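Phosphoenolpyruvate-protein phosphotransferase (Coxiella burnetii, PDB 3TRC) probably transfers the phosphoryl group of phosphoenolpyruvate to a histidine of an acceptor protein, this chain being the GAF domain of the longer enzyme. Local coordinates at residues 26-31 / 57-62; 89-94 / 137-142; 110-115 / 131-136. All blocks are in the same frame, centred on the assembly; numbering follows the deposited sequence.

Contact 1: residues 26-31 / 57-62; sequences ALKLVV and LMATQG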
loop_
_atom_site.group_PDB
_atom_site.type_symbol
_atom_site.label_atom_id
_atom_site.label_comp_id
_atom_site.label_asym_id
_atom_site.label_seq_id
_atom_site.Cartn_x
_atom_site.Cartn_y
_atom_site.Cartn_z
ATOM N N ALA A 26 9.055 -5.941 -10.040
ATOM C CA ALA A 26 7.921 -5.736 -9.143
ATOM C C ALA A 26 6.736 -6.590 -9.570
ATOM O O ALA A 26 6.083 -7.221 -8.741
ATOM C CB ALA A 26 7.526 -4.271 -9.091
ATOM N N LEU A 27 6.466 -6.611 -10.870
ATOM C CA LEU A 27 5.340 -7.369 -11.393
ATOM C C LEU A 27 5.551 -8.861 -11.170
ATOM O O LEU A 27 4.634 -9.577 -10.775
ATOM C CB LEU A 27 5.153 -7.087 -12.887
ATOM C CG LEU A 27 4.942 -5.617 -13.262
ATOM C CD1 LEU A 27 4.670 -5.476 -14.757
ATOM C CD2 LEU A 27 3.814 -5.020 -12.446
ATOM N N LYS A 28 6.769 -9.327 -11.421
ATOM C CA LYS A 28 7.049 -10.754 -11.308
ATOM C C LYS A 28 6.967 -11.196 -9.852
ATOM O O LYS A 28 6.532 -12.306 -9.548
ATOM C CB LYS A 28 8.407 -11.090 -11.924
ATOM C CG LYS A 28 8.475 -10.732 -13.400
ATOM C CD LYS A 28 9.536 -11.516 -14.147
ATOM C CE LYS A 28 9.389 -11.284 -15.645
ATOM N NZ LYS A 28 7.951 -11.308 -16.063
ATOM N N LEU A 29 7.371 -10.304 -8.956
ATOM C CA LEU A 29 7.338 -10.559 -7.525
ATOM C C LEU A 29 5.896 -10.717 -7.064
ATOM O O LEU A 29 5.555 -11.638 -6.317
ATOM C CB LEU A 29 8.010 -9.386 -6.810
ATOM C CG LEU A 29 8.015 -9.174 -5.301
ATOM C CD1 LEU A 29 9.007 -8.062 -4.990
ATOM C CD2 LEU A 29 6.635 -8.821 -4.776
ATOM N N VAL A 30 5.046 -9.812 -7.533
ATOM C CA VAL A 30 3.640 -9.804 -7.155
ATOM C C VAL A 30 2.888 -11.081 -7.553
ATOM O O VAL A 30 2.193 -11.668 -6.729
ATOM C CB VAL A 30 2.937 -8.540 -7.693
ATOM C CG1 VAL A 30 1.432 -8.644 -7.521
ATOM C CG2 VAL A 30 3.490 -7.300 -6.987
ATOM N N VAL A 31 3.027 -11.535 -8.800
ATOM C CA VAL A 31 2.272 -12.714 -9.213
ATOM C C VAL A 31 2.692 -13.962 -8.425
ATOM O O VAL A 31 1.863 -14.816 -8.097
ATOM C CB VAL A 31 2.339 -12.953 -10.747
ATOM C CG1 VAL A 31 1.803 -11.737 -11.485
ATOM C CG2 VAL A 31 3.758 -13.280 -11.201
ATOM N N LEU A 57 0.159 -9.694 -21.794
ATOM C CA LEU A 57 0.604 -10.367 -20.578
ATOM C C LEU A 57 2.020 -9.917 -20.242
ATOM O O LEU A 57 2.921 -9.997 -21.084
ATOM C CB LEU A 57 0.567 -11.882 -20.767
ATOM C CG LEU A 57 1.013 -12.682 -19.547
ATOM C CD1 LEU A 57 0.000 -12.526 -18.414
ATOM C CD2 LEU A 57 1.180 -14.154 -19.925
HETATM N N MSE A 58 2.228 -9.439 -19.019
HETATM C CA MSE A 58 3.545 -8.922 -18.634
HETATM C C MSE A 58 4.198 -9.667 -17.464
HETATM O O MSE A 58 5.390 -9.500 -17.197
HETATM C CB MSE A 58 3.475 -7.409 -18.380
HETATM C CG MSE A 58 3.244 -6.581 -19.654
HETATM SE SE MSE A 58 4.617 -6.825 -21.028
HETATM C CE MSE A 58 6.064 -5.885 -20.128
ATOM N N ALA A 59 3.420 -10.504 -16.786
ATOM C CA ALA A 59 3.938 -11.353 -15.720
ATOM C C ALA A 59 2.925 -12.442 -15.417
ATOM O O ALA A 59 1.721 -12.208 -15.477
ATOM C CB ALA A 59 4.212 -10.530 -14.466
ATOM N N THR A 60 3.410 -13.635 -15.098
ATOM C CA THR A 60 2.506 -14.705 -14.715
ATOM C C THR A 60 3.182 -15.706 -13.797
ATOM O O THR A 60 4.391 -15.945 -13.877
ATOM C CB THR A 60 1.912 -15.449 -15.939
ATOM O OG1 THR A 60 0.852 -16.313 -15.506
ATOM C CG2 THR A 60 2.983 -16.288 -16.648
ATOM N N GLN A 61 2.381 -16.254 -12.896
ATOM C CA GLN A 61 2.750 -17.440 -12.152
ATOM C C GLN A 61 1.627 -18.439 -12.393
ATOM O O GLN A 61 0.461 -18.153 -12.120
ATOM C CB GLN A 61 2.891 -17.113 -10.669
ATOM C CG GLN A 61 3.011 -18.324 -9.767
ATOM C CD GLN A 61 4.252 -19.145 -10.045
ATOM O OE1 GLN A 61 5.268 -18.629 -10.517
ATOM N NE2 GLN A 61 4.173 -20.441 -9.761
ATOM N N GLY A 62 1.967 -19.595 -12.948
ATOM C CA GLY A 62 0.967 -20.617 -13.189
ATOM C C GLY A 62 0.735 -20.879 -14.663
ATOM O O GLY A 62 0.379 -21.990 -15.044
HETATM O O HOH W 1 6.368 -13.595 -14.904
#
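Val31, on helix 23-37, rests against the peptide backbone of strand 54-61 and can be followed atom by atom. Its CB stands 3.9 Å from Gln61 N. From there CG1, turned anti to the carbonyl carbon (chi1 -58°), reaches Ala59 and ends 4.0 Å from Ala59 CB. CG2 takes the other branch and lies over the Thr60-Gln61 peptide, 3.6 Å from Thr60 C. One turn earlier, Leu27 CB meets the same methyl, so that Ala59 CB sits between two helix residues four apart, 3.9 Å from Leu27 CB. Beside this apolar patch, Lys28 sends its amine to the strand: NZ makes a weak hydrogen bond of 3.3 Å to Met58 O and donates to a water that also accepts from Thr60 N. Met58, a selenomethionine, and Ala59 both face Leu45, a classic beta bulge in the GAF sheet. The axes of the two segments approach to 7.2 Å at 28°, near parallel in chain direction and close enough for the branched Val31 to lie directly on the strand's peptide. Helix and sheet are thus joined chiefly by apolar packing, while the lysine and its water bring hydrogen bonds to backbone groups at the border.

Contact 2: residues 89-94 / 137-142; sequences PINLAD and SHHFAE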
loop_
_atom_site.group_PDB
_atom_site.type_symbol
_atom_site.label_atom_id
_atom_site.label_comp_id
_atom_site.label_asym_id
_atom_site.label_seq_id
_atom_site.Cartn_x
_atom_site.Cartn_y
_atom_site.Cartn_z
ATOM N N PRO A 89 -13.986 -4.866 -10.040
ATOM C CA PRO A 89 -13.605 -6.276 -9.948
ATOM C C PRO A 89 -14.718 -7.219 -10.397
ATOM O O PRO A 89 -15.906 -6.932 -10.219
ATOM C CB PRO A 89 -13.318 -6.466 -8.451
ATOM C CG PRO A 89 -13.017 -5.091 -7.944
ATOM C CD PRO A 89 -13.887 -4.174 -8.747
ATOM N N ILE A 90 -14.322 -8.340 -10.989
ATOM C CA ILE A 90 -15.233 -9.442 -11.248
ATOM C C ILE A 90 -14.724 -10.640 -10.453
ATOM O O ILE A 90 -13.584 -11.079 -10.621
ATOM C CB ILE A 90 -15.333 -9.779 -12.749
ATOM C CG1 ILE A 90 -15.834 -8.560 -13.532
ATOM C CG2 ILE A 90 -16.268 -10.962 -12.965
ATOM C CD1 ILE A 90 -16.038 -8.822 -15.021
ATOM N N ASN A 91 -15.575 -11.144 -9.566
ATOM C CA ASN A 91 -15.225 -12.198 -8.618
ATOM C C ASN A 91 -16.208 -13.350 -8.796
ATOM O O ASN A 91 -17.395 -13.217 -8.471
ATOM C CB ASN A 91 -15.326 -11.616 -7.206
ATOM C CG ASN A 91 -14.764 -12.528 -6.131
ATOM O OD1 ASN A 91 -14.616 -13.728 -6.321
ATOM N ND2 ASN A 91 -14.461 -11.942 -4.975
ATOM N N LEU A 92 -15.727 -14.472 -9.321
ATOM C CA LEU A 92 -16.601 -15.589 -9.674
ATOM C C LEU A 92 -16.098 -16.909 -9.104
ATOM O O LEU A 92 -14.897 -17.100 -8.927
ATOM C CB LEU A 92 -16.694 -15.712 -11.197
ATOM C CG LEU A 92 -17.081 -14.441 -11.949
ATOM C CD1 LEU A 92 -16.826 -14.590 -13.447
ATOM C CD2 LEU A 92 -18.526 -14.077 -11.670
ATOM N N ALA A 93 -17.022 -17.829 -8.844
ATOM C CA ALA A 93 -16.664 -19.165 -8.387
ATOM C C ALA A 93 -16.337 -20.104 -9.549
ATOM O O ALA A 93 -15.560 -21.045 -9.395
ATOM C CB ALA A 93 -17.778 -19.753 -7.540
ATOM N N ASP A 94 -16.931 -19.850 -10.711
ATOM C CA ASP A 94 -16.702 -20.709 -11.871
ATOM C C ASP A 94 -16.686 -19.900 -13.169
ATOM O O ASP A 94 -17.690 -19.826 -13.885
ATOM C CB ASP A 94 -17.774 -21.801 -11.935
ATOM C CG ASP A 94 -17.284 -23.073 -12.605
ATOM O OD1 ASP A 94 -16.293 -23.024 -13.364
ATOM O OD2 ASP A 94 -17.909 -24.131 -12.381
ATOM N N SER A 137 -13.663 -24.352 -7.332
ATOM C CA SER A 137 -14.772 -23.537 -7.813
ATOM C C SER A 137 -15.306 -22.673 -6.671
ATOM O O SER A 137 -16.456 -22.807 -6.252
ATOM C CB SER A 137 -15.881 -24.412 -8.408
ATOM O OG SER A 137 -15.432 -25.062 -9.587
ATOM N N HIS A 138 -14.445 -21.795 -6.167
ATOM C CA HIS A 138 -14.785 -20.898 -5.072
ATOM C C HIS A 138 -14.504 -19.489 -5.519
ATOM O O HIS A 138 -13.467 -19.228 -6.126
ATOM C CB HIS A 138 -13.885 -21.159 -3.862
ATOM C CG HIS A 138 -14.113 -22.480 -3.204
ATOM N ND1 HIS A 138 -13.383 -22.899 -2.112
ATOM C CD2 HIS A 138 -14.984 -23.477 -3.482
ATOM C CE1 HIS A 138 -13.798 -24.099 -1.746
ATOM N NE2 HIS A 138 -14.764 -24.475 -2.563
ATOM N N HIS A 139 -15.391 -18.561 -5.199
ATOM C CA HIS A 139 -15.033 -17.171 -5.404
ATOM C C HIS A 139 -14.010 -16.761 -4.344
ATOM O O HIS A 139 -13.659 -17.552 -3.465
ATOM C CB HIS A 139 -16.264 -16.266 -5.379
ATOM C CG HIS A 139 -16.881 -16.116 -4.027
ATOM N ND1 HIS A 139 -17.829 -16.988 -3.539
ATOM C CD2 HIS A 139 -16.694 -15.184 -3.062
ATOM C CE1 HIS A 139 -18.198 -16.602 -2.330
ATOM N NE2 HIS A 139 -17.523 -15.511 -2.018
ATOM N N PHE A 140 -13.514 -15.536 -4.448
ATOM C CA PHE A 140 -12.532 -15.034 -3.498
ATOM C C PHE A 140 -13.210 -14.257 -2.378
ATOM O O PHE A 140 -14.097 -13.441 -2.622
ATOM C CB PHE A 140 -11.467 -14.192 -4.215
ATOM C CG PHE A 140 -10.548 -15.010 -5.083
ATOM C CD1 PHE A 140 -9.279 -15.352 -4.642
ATOM C CD2 PHE A 140 -10.968 -15.464 -6.327
ATOM C CE1 PHE A 140 -8.438 -16.123 -5.429
ATOM C CE2 PHE A 140 -10.132 -16.224 -7.122
ATOM C CZ PHE A 140 -8.866 -16.557 -6.672
ATOM N N ALA A 141 -12.797 -14.533 -1.144
ATOM C CA ALA A 141 -13.462 -13.953 0.008
ATOM C C ALA A 141 -13.207 -12.451 0.105
ATOM O O ALA A 141 -12.326 -11.911 -0.562
ATOM C CB ALA A 141 -13.015 -14.657 1.280
ATOM N N GLU A 142 -13.995 -11.784 0.940
ATOM C CA GLU A 142 -13.946 -10.327 1.048
ATOM C C GLU A 142 -12.554 -9.768 1.322
ATOM O O GLU A 142 -12.152 -8.781 0.704
ATOM C CB GLU A 142 -14.916 -9.855 2.132
ATOM C CG GLU A 142 -15.026 -8.351 2.260
ATOM C CD GLU A 142 -16.031 -7.937 3.322
ATOM O OE1 GLU A 142 -16.385 -8.779 4.175
ATOM O OE2 GLU A 142 -16.472 -6.773 3.297
HETATM O O HOH W 2 -16.703 -26.723 -11.009
#
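Asn91 holds its CG trans to the main-chain nitrogen (chi1 -170°), and the small second torsion of -20° turns the carboxamide so that both its polar atoms meet the backbone of Phe140. OD1 accepts from Phe140 N at 2.8 Å, in the carbonyl plane and on a lone pair, with a nearly straight N-H...O angle of 169°. On the other branch ND2 donates to Phe140 O, also at 2.8 Å, a partner lying close to the amide plane. One side chain therefore grips both polar groups of a single residue, and Glu145 OE1 of helix 142-164 takes a further bond from ND2. His139 CB packs 3.2 Å from Asn91 OD1. The two segments run nearly antiparallel, and beyond the amide they meet without N-H...O bonds: CA-H...O contacts join His139 CA to Leu92 O (3.5 Å) and Ser137 CA to Ala93 O (3.1 Å). A water bridges Ser137 OG and Asp94 OD2, the other carboxylate oxygen going to His113. The contact ties strand 90-92, outermost in the sheet of this chain, to the loop leading into helix 142-164. Its paired hydrogen bonds from one carboxamide fix an irregular loop through a side chain that mimics a peptide group.

Contact 3: residues 110-115 / 131-136; sequences EDYHGF and VIQQLE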
loop_
_atom_site.group_PDB
_atom_site.type_symbol
_atom_site.label_atom_id
_atom_site.label_comp_id
_atom_site.label_asym_id
_atom_site.label_seq_id
_atom_site.Cartn_x
_atom_site.Cartn_y
_atom_site.Cartn_z
ATOM N N GLU A 110 -3.909 -25.293 -16.915
ATOM C CA GLU A 110 -4.749 -26.016 -15.962
ATOM C C GLU A 110 -6.196 -25.534 -16.012
ATOM O O GLU A 110 -6.475 -24.422 -16.456
ATOM C CB GLU A 110 -4.207 -25.871 -14.536
ATOM C CG GLU A 110 -2.941 -26.657 -14.254
ATOM C CD GLU A 110 -2.811 -27.032 -12.789
ATOM O OE1 GLU A 110 -3.380 -28.073 -12.391
ATOM O OE2 GLU A 110 -2.148 -26.292 -12.035
ATOM N N ASP A 111 -7.112 -26.380 -15.550
ATOM C CA ASP A 111 -8.534 -26.055 -15.547
ATOM C C ASP A 111 -8.928 -25.235 -14.323
ATOM O O ASP A 111 -9.352 -25.786 -13.307
ATOM C CB ASP A 111 -9.379 -27.327 -15.604
ATOM C CG ASP A 111 -9.451 -27.916 -16.997
ATOM O OD1 ASP A 111 -9.623 -27.140 -17.963
ATOM O OD2 ASP A 111 -9.333 -29.155 -17.125
ATOM N N TYR A 112 -8.802 -23.918 -14.428
ATOM C CA TYR A 112 -9.168 -23.043 -13.319
ATOM C C TYR A 112 -10.659 -22.753 -13.310
ATOM O O TYR A 112 -11.333 -22.845 -14.340
ATOM C CB TYR A 112 -8.382 -21.731 -13.365
ATOM C CG TYR A 112 -6.895 -21.940 -13.404
ATOM C CD1 TYR A 112 -6.228 -22.520 -12.333
ATOM C CD2 TYR A 112 -6.151 -21.566 -14.516
ATOM C CE1 TYR A 112 -4.864 -22.720 -12.365
ATOM C CE2 TYR A 112 -4.786 -21.760 -14.556
ATOM C CZ TYR A 112 -4.147 -22.337 -13.482
ATOM O OH TYR A 112 -2.785 -22.531 -13.529
ATOM N N HIS A 113 -11.169 -22.405 -12.137
ATOM C CA HIS A 113 -12.581 -22.098 -11.990
ATOM C C HIS A 113 -12.771 -20.786 -11.249
ATOM O O HIS A 113 -13.266 -19.821 -11.824
ATOM C CB HIS A 113 -13.309 -23.257 -11.308
ATOM C CG HIS A 113 -13.327 -24.505 -12.132
ATOM N ND1 HIS A 113 -14.324 -24.778 -13.044
ATOM C CD2 HIS A 113 -12.450 -25.533 -12.216
ATOM C CE1 HIS A 113 -14.072 -25.931 -13.638
ATOM N NE2 HIS A 113 -12.939 -26.410 -13.155
ATOM N N GLY A 114 -12.363 -20.742 -9.982
ATOM C CA GLY A 114 -12.417 -19.507 -9.217
ATOM C C GLY A 114 -11.636 -18.419 -9.930
ATOM O O GLY A 114 -10.562 -18.683 -10.464
ATOM N N PHE A 115 -12.169 -17.200 -9.928
ATOM C CA PHE A 115 -11.627 -16.104 -10.739
ATOM C C PHE A 115 -11.792 -14.766 -10.028
ATOM O O PHE A 115 -12.877 -14.432 -9.550
ATOM C CB PHE A 115 -12.354 -16.060 -12.094
ATOM C CG PHE A 115 -11.945 -14.921 -12.998
ATOM C CD1 PHE A 115 -12.540 -13.668 -12.887
ATOM C CD2 PHE A 115 -11.017 -15.125 -14.011
ATOM C CE1 PHE A 115 -12.182 -12.626 -13.743
ATOM C CE2 PHE A 115 -10.651 -14.088 -14.872
ATOM C CZ PHE A 115 -11.236 -12.838 -14.737
ATOM N N VAL A 131 -5.182 -10.644 -12.714
ATOM C CA VAL A 131 -6.073 -11.798 -12.800
ATOM C C VAL A 131 -5.587 -12.901 -11.874
ATOM O O VAL A 131 -4.474 -13.401 -12.029
ATOM C CB VAL A 131 -6.167 -12.369 -14.230
ATOM C CG1 VAL A 131 -7.067 -13.610 -14.244
ATOM C CG2 VAL A 131 -6.691 -11.323 -15.205
ATOM N N ILE A 132 -6.436 -13.282 -10.923
ATOM C CA ILE A 132 -6.103 -14.322 -9.961
ATOM C C ILE A 132 -7.049 -15.506 -10.177
ATOM O O ILE A 132 -8.251 -15.328 -10.314
ATOM C CB ILE A 132 -6.220 -13.809 -8.502
ATOM C CG1 ILE A 132 -5.415 -12.516 -8.306
ATOM C CG2 ILE A 132 -5.737 -14.871 -7.528
ATOM C CD1 ILE A 132 -6.237 -11.243 -8.477
ATOM N N GLN A 133 -6.498 -16.712 -10.239
ATOM C CA GLN A 133 -7.315 -17.884 -10.534
ATOM C C GLN A 133 -6.996 -19.018 -9.584
ATOM O O GLN A 133 -5.904 -19.092 -9.034
ATOM C CB GLN A 133 -7.089 -18.340 -11.977
ATOM C CG GLN A 133 -7.286 -17.228 -13.010
ATOM C CD GLN A 133 -7.001 -17.687 -14.429
ATOM O OE1 GLN A 133 -5.892 -17.510 -14.947
ATOM N NE2 GLN A 133 -8.003 -18.281 -15.069
ATOM N N GLN A 134 -7.967 -19.897 -9.375
ATOM C CA GLN A 134 -7.718 -21.088 -8.579
ATOM C C GLN A 134 -8.486 -22.270 -9.142
ATOM O O GLN A 134 -9.478 -22.104 -9.849
ATOM C CB GLN A 134 -8.050 -20.858 -7.099
ATOM C CG GLN A 134 -9.447 -20.352 -6.831
ATOM C CD GLN A 134 -9.584 -19.765 -5.436
ATOM O OE1 GLN A 134 -8.616 -19.701 -4.677
ATOM N NE2 GLN A 134 -10.791 -19.339 -5.094
ATOM N N LEU A 135 -7.997 -23.464 -8.836
ATOM C CA LEU A 135 -8.613 -24.693 -9.305
ATOM C C LEU A 135 -9.972 -24.939 -8.652
ATOM O O LEU A 135 -10.883 -25.466 -9.292
ATOM C CB LEU A 135 -7.675 -25.871 -9.036
ATOM C CG LEU A 135 -6.322 -25.809 -9.753
ATOM C CD1 LEU A 135 -5.323 -26.768 -9.118
ATOM C CD2 LEU A 135 -6.479 -26.089 -11.243
ATOM N N GLU A 136 -10.110 -24.562 -7.381
ATOM C CA GLU A 136 -11.370 -24.758 -6.675
ATOM C C GLU A 136 -12.428 -23.868 -7.297
ATOM O O GLU A 136 -12.129 -22.755 -7.743
ATOM C CB GLU A 136 -11.228 -24.409 -5.189
ATOM C CG GLU A 136 -10.294 -25.318 -4.407
ATOM C CD GLU A 136 -10.978 -26.573 -3.906
ATOM O OE1 GLU A 136 -12.227 -26.597 -3.863
ATOM O OE2 GLU A 136 -10.267 -27.538 -3.551
HETATM O O HOH W 3 -10.415 -18.778 -13.409
#
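His113 and Gly114 both face Gln134 in a classic beta bulge, where His113 N donates to Gln134 O at 2.9 Å, almost straight at 175°, Gly114 N turns to Glu136 O, and Gln134 N bonds in return to Gly114 O, approaching from above the carbonyl plane. The Tyr112 ring lies between two side chains of 131-136, Gln133 on one side and Leu135 on the other. Leu135 CD2 reaches Tyr112 CD1 at 3.7 Å. The Gln133 side chain crosses that of Tyr112 at about a right angle, its amide plane turned 52° from the ring and its NE2 3.8 Å from Tyr112 CD2. The same NE2 donates to a water that in turn donates to Gly114 O, giving this carbonyl a second partner. These strands, 114-122 and 125-134, are successive members of a beta hairpin in the antiparallel GAF sheet, and the bulge lies at its open end, where the chain enters 114-122 and leaves 125-134. Deeper in the hairpin, where Phe115 and Gln133 form an antiparallel non-hydrogen-bonded pair, the Phe115 side chain, with CG anti to the main-chain nitrogen (chi1 177°), meets Val131 CG1 through its CE2, 3.7 Å away. Leu79 and Ile80 of helix 78-86 touch Phe115 and Val131 respectively, so this pair belongs to the packing between sheet and helix. The imidazole of His113 brings its CD2 edge to Leu135 O at 3.3 Å, near the ring plane, while its ND1 is held by Asp94. Gln134 CG passes 3.9 Å from Gly114 CA, and its NE2 bonds to His138 O.

How the contacts relate
All three contacts reach the same antiparallel GAF sheet. Contact 1 sets a helix on the sheet, and its centre, about 8 Å from that of the chain, is the deepest; its chemistry is mainly apolar. Contact 3 is partly buried and lies at the open end of the hairpin, partly in the sheet and partly in the loops flanking it. Contact 2 is a surface contact whose N-H...O bonds across the segments come from one carboxamide, with a water bridge and backbone packing beside it. Contacts 2 and 3 adjoin, their centres about 9 Å apart, through neighbouring strands 90-92 and 114-122. Contacts 1 and 2 lie on opposite sides of the chain's centre without touching, whereas Gly62 of contact 1 packs against Tyr112 of contact 3.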